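PDB 4A9V: PHOX from Pseudomonas fluorescens, which hydrolyses phosphate monoesters as an alkaline phosphatase, using a complex iron-calcium cofactor held in a beta-propeller. Local coordinates for residues S477-G482 / L492-S497. Sequence-based numbering, arbitrary orientation. Where two conformers were deposited one is given.
Sequences SPDGLG and LTDGDS. With CA (calcium ion), chain R; CA (calcium ion), chain Q; LI (lithium ion), chain G.
Two backbone hydrogen bonds join strand 478-482 to strand 492-493 in antiparallel fashion, D479 N to L492 O (2.8 Å) and L492 N to G480 O (2.9 Å), and a third, D494 N to S477 O (3.0 Å), carries the ladder on into the adjoining loops. Because D479 and G480 both face L492, the ladder carries a classic beta bulge, while P478 and T493 form a non-hydrogen-bonded pair. Next to the bulge, D479 and D494 share one calcium ion. In both, CG stands anti to the backbone N (chi1 179° in D479, 170° in D494), and D479 OD2 at 2.3 Å and D494 OD2 at 2.4 Å subtend nearly a right angle (about 95°) at the metal. D479 OD2 and D494 OD2 lie 3.5 Å apart because both bind this calcium, the cation probably offsetting their like charges. D479 also grips a second calcium with both carboxylate oxygens, so its OD2 bridges the pair. D494 instead turns OD1 to a lithium ion 2.4 Å away, and a water on that lithium donates to D494 OD2. Along the ladder the packing is close: at the loop end S477 CB sits 3.4 Å from G495 CA, tighter than usual, and at the bulge L492 lays CB and CD1 along the peptide of G480. S477 OG bonds to N404 and T493 OG1 to N509, tying the hairpin to neighbouring loops. With E273 and E387 sharing calcium with D479, and E532 sharing lithium with D494, edge strand 478-483 and the loop just past strand 489-493 carry ligands to metal sites near the mu-oxo-diiron group, consistent with a beta-propeller blade whose inner edge faces the central cofactor.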
loop_
_atom_site.group_PDB
_atom_site.type_symbol
_atom_site.label_atom_id
_atom_site.label_comp_id
_atom_site.label_asym_id
_atom_site.label_seq_id
_atom_site.Cartn_x
_atom_site.Cartn_y
_atom_site.Cartn_z
ATOM N N SER A 477 -11.572 -0.025 9.902
ATOM C CA SER A 477 -10.432 0.476 9.147
ATOM C C SER A 477 -9.922 -0.553 8.132
ATOM O O SER A 477 -8.741 -0.907 8.121
ATOM C CB SER A 477 -9.311 0.898 10.092
ATOM O OG SER A 477 -9.767 1.862 11.028
ATOM N N PRO A 478 -10.789 -0.969 7.204
ATOM C CA PRO A 478 -10.291 -1.759 6.084
ATOM C C PRO A 478 -9.224 -0.971 5.322
ATOM O O PRO A 478 -9.298 0.254 5.221
ATOM C CB PRO A 478 -11.541 -1.973 5.229
ATOM C CG PRO A 478 -12.371 -0.758 5.498
ATOM C CD PRO A 478 -12.143 -0.440 6.953
ATOM N N ASP A 479 -8.230 -1.679 4.805
ATOM C CA ASP A 479 -7.026 -1.044 4.287
ATOM C C ASP A 479 -6.596 -1.825 3.044
ATOM O O ASP A 479 -6.974 -1.459 1.921
ATOM C CB ASP A 479 -5.963 -0.991 5.412
ATOM C CG ASP A 479 -4.640 -0.363 4.995
ATOM O OD1 ASP A 479 -4.262 -0.426 3.807
ATOM O OD2 ASP A 479 -3.901 0.071 5.912
ATOM N N GLY A 480 -5.985 -2.988 3.233
ATOM C CA GLY A 480 -5.633 -3.824 2.104
ATOM C C GLY A 480 -6.830 -4.523 1.485
ATOM O O GLY A 480 -7.820 -4.828 2.155
ATOM N N LEU A 481 -6.687 -4.850 0.202
ATOM C CA LEU A 481 -7.676 -5.623 -0.547
ATOM C C LEU A 481 -6.945 -6.545 -1.507
ATOM O O LEU A 481 -5.881 -6.188 -2.024
ATOM C CB LEU A 481 -8.582 -4.705 -1.367
ATOM C CG LEU A 481 -9.523 -3.750 -0.641
ATOM C CD1 LEU A 481 -10.225 -2.876 -1.668
ATOM C CD2 LEU A 481 -10.528 -4.503 0.211
ATOM N N GLY A 482 -7.564 -7.671 -1.840
ATOM C CA GLY A 482 -7.073 -8.502 -2.927
ATOM C C GLY A 482 -8.195 -9.345 -3.477
ATOM O O GLY A 482 -8.993 -9.868 -2.720
ATOM N N LEU A 492 -8.381 -6.638 4.324
ATOM C CA LEU A 492 -7.366 -6.688 5.370
ATOM C C LEU A 492 -7.506 -5.419 6.205
ATOM O O LEU A 492 -7.776 -4.357 5.655
ATOM C CB LEU A 492 -5.973 -6.757 4.730
ATOM C CG LEU A 492 -5.611 -8.061 4.008
ATOM C CD1 LEU A 492 -6.407 -8.327 2.735
ATOM C CD2 LEU A 492 -4.132 -8.072 3.687
ATOM N N THR A 493 -7.319 -5.510 7.518
ATOM C CA THR A 493 -7.559 -4.351 8.369
ATOM C C THR A 493 -6.322 -3.779 9.049
ATOM O O THR A 493 -5.385 -4.494 9.419
ATOM C CB THR A 493 -8.670 -4.577 9.421
ATOM O OG1 THR A 493 -8.199 -5.375 10.519
ATOM C CG2 THR A 493 -9.872 -5.235 8.814
ATOM N N ASP A 494 -6.363 -2.461 9.223
ATOM C CA ASP A 494 -5.376 -1.693 9.967
ATOM C C ASP A 494 -6.106 -0.689 10.852
ATOM O O ASP A 494 -6.158 0.508 10.563
ATOM C CB ASP A 494 -4.441 -0.955 9.011
ATOM C CG ASP A 494 -3.565 0.044 9.728
ATOM O OD1 ASP A 494 -3.227 -0.226 10.899
ATOM O OD2 ASP A 494 -3.270 1.119 9.150
ATOM N N GLY A 495 -6.772 -1.215 11.867
ATOM C CA GLY A 495 -7.641 -0.414 12.694
ATOM C C GLY A 495 -7.256 -0.436 14.150
ATOM O O GLY A 495 -6.200 -0.937 14.536
ATOM N N ASP A 496 -8.138 0.131 14.953
ATOM C CA ASP A 496 -7.995 0.169 16.393
ATOM C C ASP A 496 -8.219 -1.232 16.969
ATOM O O ASP A 496 -9.187 -1.902 16.619
ATOM C CB ASP A 496 -9.010 1.163 16.961
ATOM C CG ASP A 496 -8.841 1.385 18.442
ATOM O OD1 ASP A 496 -8.948 0.394 19.190
ATOM O OD2 ASP A 496 -8.706 2.558 18.852
ATOM N N SER A 497 -7.211 -1.734 17.673
ATOM C CA SER A 497 -7.221 -3.087 18.208
ATOM C C SER A 497 -7.451 -3.094 19.716
ATOM O O SER A 497 -7.196 -4.093 20.381
ATOM C CB SER A 497 -5.889 -3.762 17.899
ATOM O OG SER A 497 -5.727 -3.888 16.502
HETATM CA CA CA R . -3.973 2.064 7.037
HETATM CA CA CA Q . -1.992 0.484 4.386
HETATM LI LI LI G . -1.250 1.173 11.046
HETATM O O HOH W 1 -0.866 2.311 9.582
HETATM O O HOH W 2 0.754 0.496 5.087
HETATM O O HOH W 3 -0.566 -0.889 2.837
HETATM O O HOH W 4 -2.477 1.781 12.510
HETATM O O HOH W 5 -1.478 -0.314 13.140
#